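Local structure of C-domain type II peptide synthetase (Streptomyces globisporus, 4ZNM) at residues R116-G128 against W394-I406. The protein is a condensation-domain protein of a type II peptide synthetase, probably free-standing, with the two-lobed fold of the CoA-dependent acyltransferase clan. Sequence-based numbering, arbitrary orientation.
Sequences RGEELLNEVESTG and WERQLSQAEGSDI
In this condensation-domain fold, helix 110-125 of the N-terminal lobe is joined to the irregular crossover segment 394-406, which runs beside it from the six-stranded sheet toward the five-stranded sheet of the C-terminal lobe; Glu-118, Asn-122 and Glu-125 reach across to it from successive helix turns. At Glu-118 the carboxylate takes two consecutive backbone amides: OE2 accepts from Gln-397 N (2.9 Å) and from Leu-398 N (3.0 Å), the latter on its syn lone pair. The side chain of Arg-396, bent at chi3 (78°), brings its guanidinium against Leu-121 and Asn-122. Leu-121, its CG anti to the backbone N (chi1 176°), lays CD2 over one face, 3.3 Å from Arg-396 NE. Near the guanidinium plane, Arg-396 NH2 makes a salt bridge to Glu-125 OE2 (2.9 Å) and also faces Asn-122 OD1, at a distance too short to be taken at face value. Glu-125 OE2 also pairs with Arg-246 of strand 242-249, so both arginines probably favour the charged carboxylate. The other oxygen, Glu-125 OE1, turns its anti lone pair to Ser-404 N (2.9 Å, 166° at hydrogen), while Ser-404 OG bonds to His-47. Gln-400 NE2 donates to Asn-122 O at 2.9 Å, from the opposite face of that carbonyl to Ser-126 N; Gln-400 OE1 accepts from Glu-402 N at 3.1 Å.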
ATOM      1  N   ARG A 116       7.041  20.450  -8.941  1.00 26.05           N
ATOM      2  CA  ARG A 116       8.406  19.980  -8.852  1.00 29.35           C
ATOM      3  C   ARG A 116       8.497  18.978  -7.704  1.00 28.31           C
ATOM      4  O   ARG A 116       9.255  18.032  -7.794  1.00 30.81           O
ATOM      5  CB  ARG A 116       9.401  21.132  -8.698  1.00 29.28           C
ATOM      6  CG  ARG A 116       9.681  21.831 -10.044  1.00 38.02           C
ATOM      7  CD  ARG A 116      10.762  22.925  -9.945  1.00 48.17           C
ATOM      8  NE  ARG A 116      10.684  23.862 -11.067  1.00 44.27           N
ATOM      9  CZ  ARG A 116      11.609  24.765 -11.377  1.00 50.01           C
ATOM     10  NH1 ARG A 116      12.723  24.878 -10.659  1.00 51.78           N
ATOM     11  NH2 ARG A 116      11.412  25.565 -12.413  1.00 53.28           N
ATOM     12  N   GLY A 117       7.666  19.128  -6.684  1.00 26.35           N
ATOM     13  CA  GLY A 117       7.570  18.126  -5.627  1.00 27.56           C
ATOM     14  C   GLY A 117       7.123  16.755  -6.147  1.00 27.34           C
ATOM     15  O   GLY A 117       7.684  15.730  -5.784  1.00 26.35           O
ATOM     16  N   GLU A 118       6.095  16.742  -6.987  1.00 26.39           N
ATOM     17  CA  GLU A 118       5.607  15.498  -7.559  1.00 30.79           C
ATOM     18  C   GLU A 118       6.642  14.875  -8.476  1.00 29.92           C
ATOM     19  O   GLU A 118       6.806  13.679  -8.483  1.00 24.69           O
ATOM     20  CB  GLU A 118       4.319  15.721  -8.346  1.00 31.27           C
ATOM     21  CG  GLU A 118       3.077  15.544  -7.539  1.00 48.67           C
ATOM     22  CD  GLU A 118       1.905  15.141  -8.401  1.00 65.27           C
ATOM     23  OE1 GLU A 118       0.878  15.862  -8.393  1.00 74.22           O
ATOM     24  OE2 GLU A 118       2.016  14.091  -9.074  1.00 65.49           O
ATOM     25  N   GLU A 119       7.324  15.693  -9.264  1.00 27.91           N
ATOM     26  CA  GLU A 119       8.404  15.209 -10.107  1.00 28.03           C
ATOM     27  C   GLU A 119       9.543  14.603  -9.297  1.00 21.61           C
ATOM     28  O   GLU A 119      10.092  13.581  -9.675  1.00 23.84           O
ATOM     29  CB  GLU A 119       8.932  16.337 -10.978  1.00 31.97           C
ATOM     30  CG  GLU A 119       7.929  16.732 -12.056  1.00 46.19           C
ATOM     31  CD  GLU A 119       8.265  18.037 -12.773  1.00 69.89           C
ATOM     32  OE1 GLU A 119       7.464  18.432 -13.649  1.00 79.18           O
ATOM     33  OE2 GLU A 119       9.309  18.664 -12.468  1.00 73.17           O
ATOM     34  N   LEU A 120       9.900  15.205  -8.177  1.00 24.98           N
ATOM     35  CA  LEU A 120      10.934  14.615  -7.361  1.00 23.94           C
ATOM     36  C   LEU A 120      10.440  13.273  -6.839  1.00 19.83           C
ATOM     37  O   LEU A 120      11.150  12.268  -6.915  1.00 22.76           O
ATOM     38  CB  LEU A 120      11.321  15.549  -6.213  1.00 23.44           C
ATOM     39  CG  LEU A 120      12.446  15.028  -5.325  1.00 25.54           C
ATOM     40  CD1 LEU A 120      13.720  14.751  -6.166  1.00 29.01           C
ATOM     41  CD2 LEU A 120      12.735  15.996  -4.201  1.00 27.65           C
ATOM     42  N   LEU A 121       9.215  13.242  -6.325  1.00 23.15           N
ATOM     43  CA  LEU A 121       8.669  11.977  -5.805  1.00 21.97           C
ATOM     44  C   LEU A 121       8.760  10.868  -6.884  1.00 19.53           C
ATOM     45  O   LEU A 121       9.237   9.747  -6.635  1.00 21.18           O
ATOM     46  CB  LEU A 121       7.229  12.197  -5.324  1.00 24.97           C
ATOM     47  CG  LEU A 121       6.458  10.976  -4.832  1.00 28.54           C
ATOM     48  CD1 LEU A 121       7.211  10.259  -3.735  1.00 33.27           C
ATOM     49  CD2 LEU A 121       5.084  11.369  -4.340  1.00 30.17           C
ATOM     50  N   ASN A 122       8.350  11.191  -8.099  1.00 26.54           N
ATOM     51  CA  ASN A 122       8.300  10.189  -9.150  1.00 22.31           C
ATOM     52  C   ASN A 122       9.679   9.730  -9.536  1.00 26.07           C
ATOM     53  O   ASN A 122       9.893   8.549  -9.817  1.00 25.14           O
ATOM     54  CB  ASN A 122       7.612  10.743 -10.392  1.00 28.96           C
ATOM     55  CG  ASN A 122       6.147  10.418 -10.423  1.00 39.22           C
ATOM     56  OD1 ASN A 122       5.539  10.162  -9.385  1.00 43.79           O
ATOM     57  ND2 ASN A 122       5.572  10.419 -11.606  1.00 41.48           N
ATOM     58  N   GLU A 123      10.615  10.673  -9.565  1.00 22.62           N
ATOM     59  CA  GLU A 123      11.984  10.338  -9.936  1.00 28.96           C
ATOM     60  C   GLU A 123      12.558   9.392  -8.896  1.00 20.26           C
ATOM     61  O   GLU A 123      13.174   8.391  -9.238  1.00 26.85           O
ATOM     62  CB  GLU A 123      12.865  11.594 -10.054  1.00 33.55           C
ATOM     63  CG  GLU A 123      14.286  11.235 -10.464  1.00 42.63           C
ATOM     64  CD  GLU A 123      15.248  12.384 -10.320  1.00 50.95           C
ATOM     65  OE1 GLU A 123      14.797  13.547 -10.370  1.00 40.71           O
ATOM     66  OE2 GLU A 123      16.459  12.118 -10.158  1.00 57.77           O
ATOM     67  N   VAL A 124      12.352   9.687  -7.619  1.00 24.03           N
ATOM     68  CA  VAL A 124      12.876   8.805  -6.573  1.00 19.95           C
ATOM     69  C   VAL A 124      12.240   7.419  -6.721  1.00 21.87           C
ATOM     70  O   VAL A 124      12.930   6.425  -6.657  1.00 19.84           O
ATOM     71  CB  VAL A 124      12.640   9.383  -5.164  1.00 17.60           C
ATOM     72  CG1 VAL A 124      12.906   8.332  -4.084  1.00 20.32           C
ATOM     73  CG2 VAL A 124      13.514  10.601  -4.969  1.00 18.35           C
ATOM     74  N   GLU A 125      10.941   7.358  -7.005  1.00 23.47           N
ATOM     75  CA  GLU A 125      10.258   6.068  -7.183  1.00 23.60           C
ATOM     76  C   GLU A 125      10.811   5.266  -8.352  1.00 19.96           C
ATOM     77  O   GLU A 125      10.699   4.050  -8.369  1.00 22.63           O
ATOM     78  CB  GLU A 125       8.745   6.272  -7.395  1.00 23.98           C
ATOM     79  CG  GLU A 125       7.956   4.993  -7.383  1.00 33.97           C
ATOM     80  CD  GLU A 125       6.475   5.186  -7.755  1.00 41.71           C
ATOM     81  OE1 GLU A 125       5.780   4.148  -7.992  1.00 28.25           O
ATOM     82  OE2 GLU A 125       6.023   6.354  -7.818  1.00 47.46           O
ATOM     83  N   SER A 126      11.365   5.933  -9.359  1.00 21.70           N
ATOM     84  CA  SER A 126      11.975   5.190 -10.454  1.00 21.46           C
ATOM     85  C   SER A 126      13.380   4.669 -10.147  1.00 21.26           C
ATOM     86  O   SER A 126      13.935   3.954 -10.963  1.00 22.14           O
ATOM     87  CB  SER A 126      12.044   6.029 -11.718  1.00 23.11           C
ATOM     88  OG  SER A 126      13.049   7.020 -11.562  1.00 30.09           O
ATOM     89  N   THR A 127      13.932   4.970  -8.980  1.00 25.01           N
ATOM     90  CA  THR A 127      15.239   4.446  -8.624  1.00 26.33           C
ATOM     91  C   THR A 127      15.092   3.167  -7.799  1.00 31.06           C
ATOM     92  O   THR A 127      14.015   2.867  -7.290  1.00 26.66           O
ATOM     93  CB  THR A 127      16.073   5.468  -7.845  1.00 27.94           C
ATOM     94  OG1 THR A 127      15.501   5.691  -6.544  1.00 31.15           O
ATOM     95  CG2 THR A 127      16.153   6.766  -8.621  1.00 27.00           C
ATOM     96  N   GLY A 128      16.175   2.397  -7.701  1.00 27.28           N
ATOM     97  CA  GLY A 128      16.145   1.105  -7.021  1.00 29.09           C
ATOM     98  C   GLY A 128      16.689   1.160  -5.614  1.00 32.39           C
ATOM     99  O   GLY A 128      17.396   2.094  -5.235  1.00 25.38           O
ATOM    100  N   TRP A 394      -0.469  13.653  -0.552  1.00 28.36           N
ATOM    101  CA  TRP A 394      -1.308  12.529  -0.962  1.00 33.25           C
ATOM    102  C   TRP A 394      -1.760  12.663  -2.397  1.00 29.42           C
ATOM    103  O   TRP A 394      -1.840  11.686  -3.131  1.00 36.45           O
ATOM    104  CB  TRP A 394      -2.551  12.444  -0.081  1.00 35.30           C
ATOM    105  CG  TRP A 394      -2.325  11.812   1.206  1.00 49.04           C
ATOM    106  CD1 TRP A 394      -2.497  12.376   2.442  1.00 53.14           C
ATOM    107  CD2 TRP A 394      -1.891  10.457   1.426  1.00 64.72           C
ATOM    108  NE1 TRP A 394      -2.189  11.447   3.426  1.00 58.61           N
ATOM    109  CE2 TRP A 394      -1.821  10.265   2.827  1.00 65.32           C
ATOM    110  CE3 TRP A 394      -1.556   9.387   0.574  1.00 64.83           C
ATOM    111  CZ2 TRP A 394      -1.426   9.042   3.398  1.00 67.05           C
ATOM    112  CZ3 TRP A 394      -1.159   8.175   1.141  1.00 58.60           C
ATOM    113  CH2 TRP A 394      -1.101   8.015   2.541  1.00 65.11           C
ATOM    114  N   GLU A 395      -2.087  13.896  -2.781  1.00 36.68           N
ATOM    115  CA  GLU A 395      -2.599  14.172  -4.120  1.00 40.08           C
ATOM    116  C   GLU A 395      -1.456  14.061  -5.113  1.00 43.67           C
ATOM    117  O   GLU A 395      -0.477  14.807  -5.065  1.00 49.44           O
ATOM    118  CB  GLU A 395      -3.280  15.559  -4.185  1.00 53.43           C
ATOM    119  CG  GLU A 395      -2.390  16.768  -3.906  1.00 83.98           C
ATOM    120  CD  GLU A 395      -3.200  18.054  -3.652  1.00 94.16           C
ATOM    121  OE1 GLU A 395      -4.416  17.956  -3.351  1.00 88.82           O
ATOM    122  OE2 GLU A 395      -2.617  19.159  -3.753  1.00 96.90           O
ATOM    123  N   ARG A 396      -1.544  13.054  -5.958  1.00 38.84           N
ATOM    124  CA  ARG A 396      -0.598  12.867  -7.038  1.00 35.92           C
ATOM    125  C   ARG A 396      -1.393  12.856  -8.328  1.00 38.03           C
ATOM    126  O   ARG A 396      -2.489  12.330  -8.376  1.00 38.02           O
ATOM    127  CB  ARG A 396       0.193  11.560  -6.869  1.00 36.19           C
ATOM    128  CG  ARG A 396       1.140  11.519  -5.670  1.00 37.21           C
ATOM    129  CD  ARG A 396       1.877  10.204  -5.540  1.00 37.29           C
ATOM    130  NE  ARG A 396       2.999  10.062  -6.476  1.00 43.71           N
ATOM    131  CZ  ARG A 396       3.816   9.005  -6.493  1.00 41.18           C
ATOM    132  NH1 ARG A 396       3.635   8.018  -5.636  1.00 32.90           N
ATOM    133  NH2 ARG A 396       4.825   8.932  -7.354  1.00 45.73           N
ATOM    134  N   GLN A 397      -0.837  13.436  -9.376  1.00 32.09           N
ATOM    135  CA  GLN A 397      -1.542  13.533 -10.639  1.00 43.63           C
ATOM    136  C   GLN A 397      -0.643  12.985 -11.742  1.00 36.03           C
ATOM    137  O   GLN A 397      -1.108  12.504 -12.776  1.00 39.01           O
ATOM    138  CB  GLN A 397      -1.959  14.994 -10.870  1.00 59.60           C
ATOM    139  CG  GLN A 397      -2.934  15.479  -9.773  1.00 89.75           C
ATOM    140  CD  GLN A 397      -2.970  16.984  -9.588  1.00 98.73           C
ATOM    141  OE1 GLN A 397      -3.110  17.739 -10.551  1.00104.24           O
ATOM    142  NE2 GLN A 397      -2.853  17.429  -8.336  1.00104.70           N
ATOM    143  N   LEU A 398       0.654  12.989 -11.463  1.00 32.85           N
ATOM    144  CA  LEU A 398       1.662  12.602 -12.422  1.00 40.34           C
ATOM    145  C   LEU A 398       1.774  11.095 -12.468  1.00 36.92           C
ATOM    146  O   LEU A 398       2.151  10.468 -11.484  1.00 34.79           O
ATOM    147  CB  LEU A 398       3.012  13.208 -12.028  1.00 48.41           C
ATOM    148  CG  LEU A 398       3.946  13.763 -13.089  1.00 57.07           C
ATOM    149  CD1 LEU A 398       3.234  14.637 -14.094  1.00 53.25           C
ATOM    150  CD2 LEU A 398       5.005  14.568 -12.378  1.00 66.82           C
ATOM    151  N   SER A 399       1.488  10.522 -13.618  1.00 31.42           N
ATOM    152  CA  SER A 399       1.656   9.092 -13.783  1.00 35.00           C
ATOM    153  C   SER A 399       3.149   8.704 -13.907  1.00 32.00           C
ATOM    154  O   SER A 399       4.047   9.546 -14.097  1.00 28.44           O
ATOM    155  CB  SER A 399       0.853   8.611 -14.990  1.00 49.71           C
ATOM    156  OG  SER A 399       1.502   8.954 -16.196  1.00 65.97           O
ATOM    157  N   GLN A 400       3.396   7.413 -13.751  1.00 28.39           N
ATOM    158  CA  GLN A 400       4.739   6.876 -13.606  1.00 30.04           C
ATOM    159  C   GLN A 400       4.857   5.700 -14.549  1.00 27.54           C
ATOM    160  O   GLN A 400       4.098   4.730 -14.431  1.00 27.84           O
ATOM    161  CB  GLN A 400       5.003   6.437 -12.156  1.00 36.15           C
ATOM    162  CG  GLN A 400       6.153   5.452 -11.962  1.00 48.53           C
ATOM    163  CD  GLN A 400       7.473   6.146 -12.006  1.00 41.99           C
ATOM    164  OE1 GLN A 400       8.206   6.104 -13.015  1.00 42.29           O
ATOM    165  NE2 GLN A 400       7.781   6.830 -10.921  1.00 29.18           N
ATOM    166  N   ALA A 401       5.812   5.780 -15.475  1.00 27.33           N
ATOM    167  CA  ALA A 401       6.000   4.726 -16.462  1.00 27.49           C
ATOM    168  C   ALA A 401       6.676   3.490 -15.861  1.00 26.69           C
ATOM    169  O   ALA A 401       6.439   2.386 -16.308  1.00 26.90           O
ATOM    170  CB  ALA A 401       6.805   5.245 -17.617  1.00 73.37           C
ATOM    171  N   GLU A 402       7.508   3.685 -14.838  1.00 25.81           N
ATOM    172  CA  GLU A 402       8.286   2.601 -14.250  1.00 25.01           C
ATOM    173  C   GLU A 402       8.627   2.889 -12.800  1.00 28.24           C
ATOM    174  O   GLU A 402       9.602   3.585 -12.516  1.00 30.95           O
ATOM    175  CB  GLU A 402       9.582   2.366 -15.033  1.00 46.72           C
ATOM    176  CG  GLU A 402      10.317   1.092 -14.584  1.00 56.83           C
ATOM    177  CD  GLU A 402      11.178   0.460 -15.682  1.00 64.55           C
ATOM    178  OE1 GLU A 402      11.831   1.229 -16.435  1.00 56.81           O
ATOM    179  OE2 GLU A 402      11.199  -0.805 -15.784  1.00 72.33           O
ATOM    180  N   GLY A 403       7.823   2.341 -11.888  1.00 25.40           N
ATOM    181  CA  GLY A 403       7.886   2.705 -10.488  1.00 21.21           C
ATOM    182  C   GLY A 403       7.906   1.538  -9.554  1.00 24.15           C
ATOM    183  O   GLY A 403       8.395   0.450  -9.910  1.00 24.26           O
ATOM    184  N   SER A 404       7.340   1.743  -8.364  1.00 22.90           N
ATOM    185  CA  SER A 404       7.314   0.681  -7.356  1.00 18.96           C
ATOM    186  C   SER A 404       6.690  -0.593  -7.928  1.00 21.16           C
ATOM    187  O   SER A 404       5.688  -0.563  -8.643  1.00 20.78           O
ATOM    188  CB  SER A 404       6.554   1.104  -6.111  1.00 25.04           C
ATOM    189  OG  SER A 404       7.089   2.293  -5.524  1.00 27.49           O
ATOM    190  N   ASP A 405       7.320  -1.707  -7.630  1.00 20.95           N
ATOM    191  CA  ASP A 405       6.970  -2.986  -8.244  1.00 19.38           C
ATOM    192  C   ASP A 405       5.669  -3.579  -7.675  1.00 20.42           C
ATOM    193  O   ASP A 405       5.426  -3.561  -6.467  1.00 22.42           O
ATOM    194  CB  ASP A 405       8.168  -3.935  -8.049  1.00 21.38           C
ATOM    195  CG  ASP A 405       7.933  -5.333  -8.592  1.00 31.91           C
ATOM    196  OD1 ASP A 405       8.317  -5.586  -9.766  1.00 26.40           O
ATOM    197  OD2 ASP A 405       7.405  -6.183  -7.833  1.00 29.07           O
ATOM    198  N   ILE A 406       4.824  -4.086  -8.555  1.00 20.03           N
ATOM    199  CA  ILE A 406       3.743  -4.998  -8.195  1.00 18.63           C
ATOM    200  C   ILE A 406       4.176  -6.406  -8.617  1.00 21.61           C
ATOM    201  O   ILE A 406       4.349  -6.649  -9.808  1.00 24.26           O
ATOM    202  CB  ILE A 406       2.415  -4.622  -8.867  1.00 22.45           C
ATOM    203  CG1 ILE A 406       1.910  -3.294  -8.347  1.00 22.37           C
ATOM    204  CG2 ILE A 406       1.320  -5.718  -8.584  1.00 22.64           C
ATOM    205  CD1 ILE A 406       0.709  -2.773  -9.141  1.00 25.31           C
TER
HETATM  206  O   HOH W   1      12.930   3.033 -13.252  1.00 41.09           O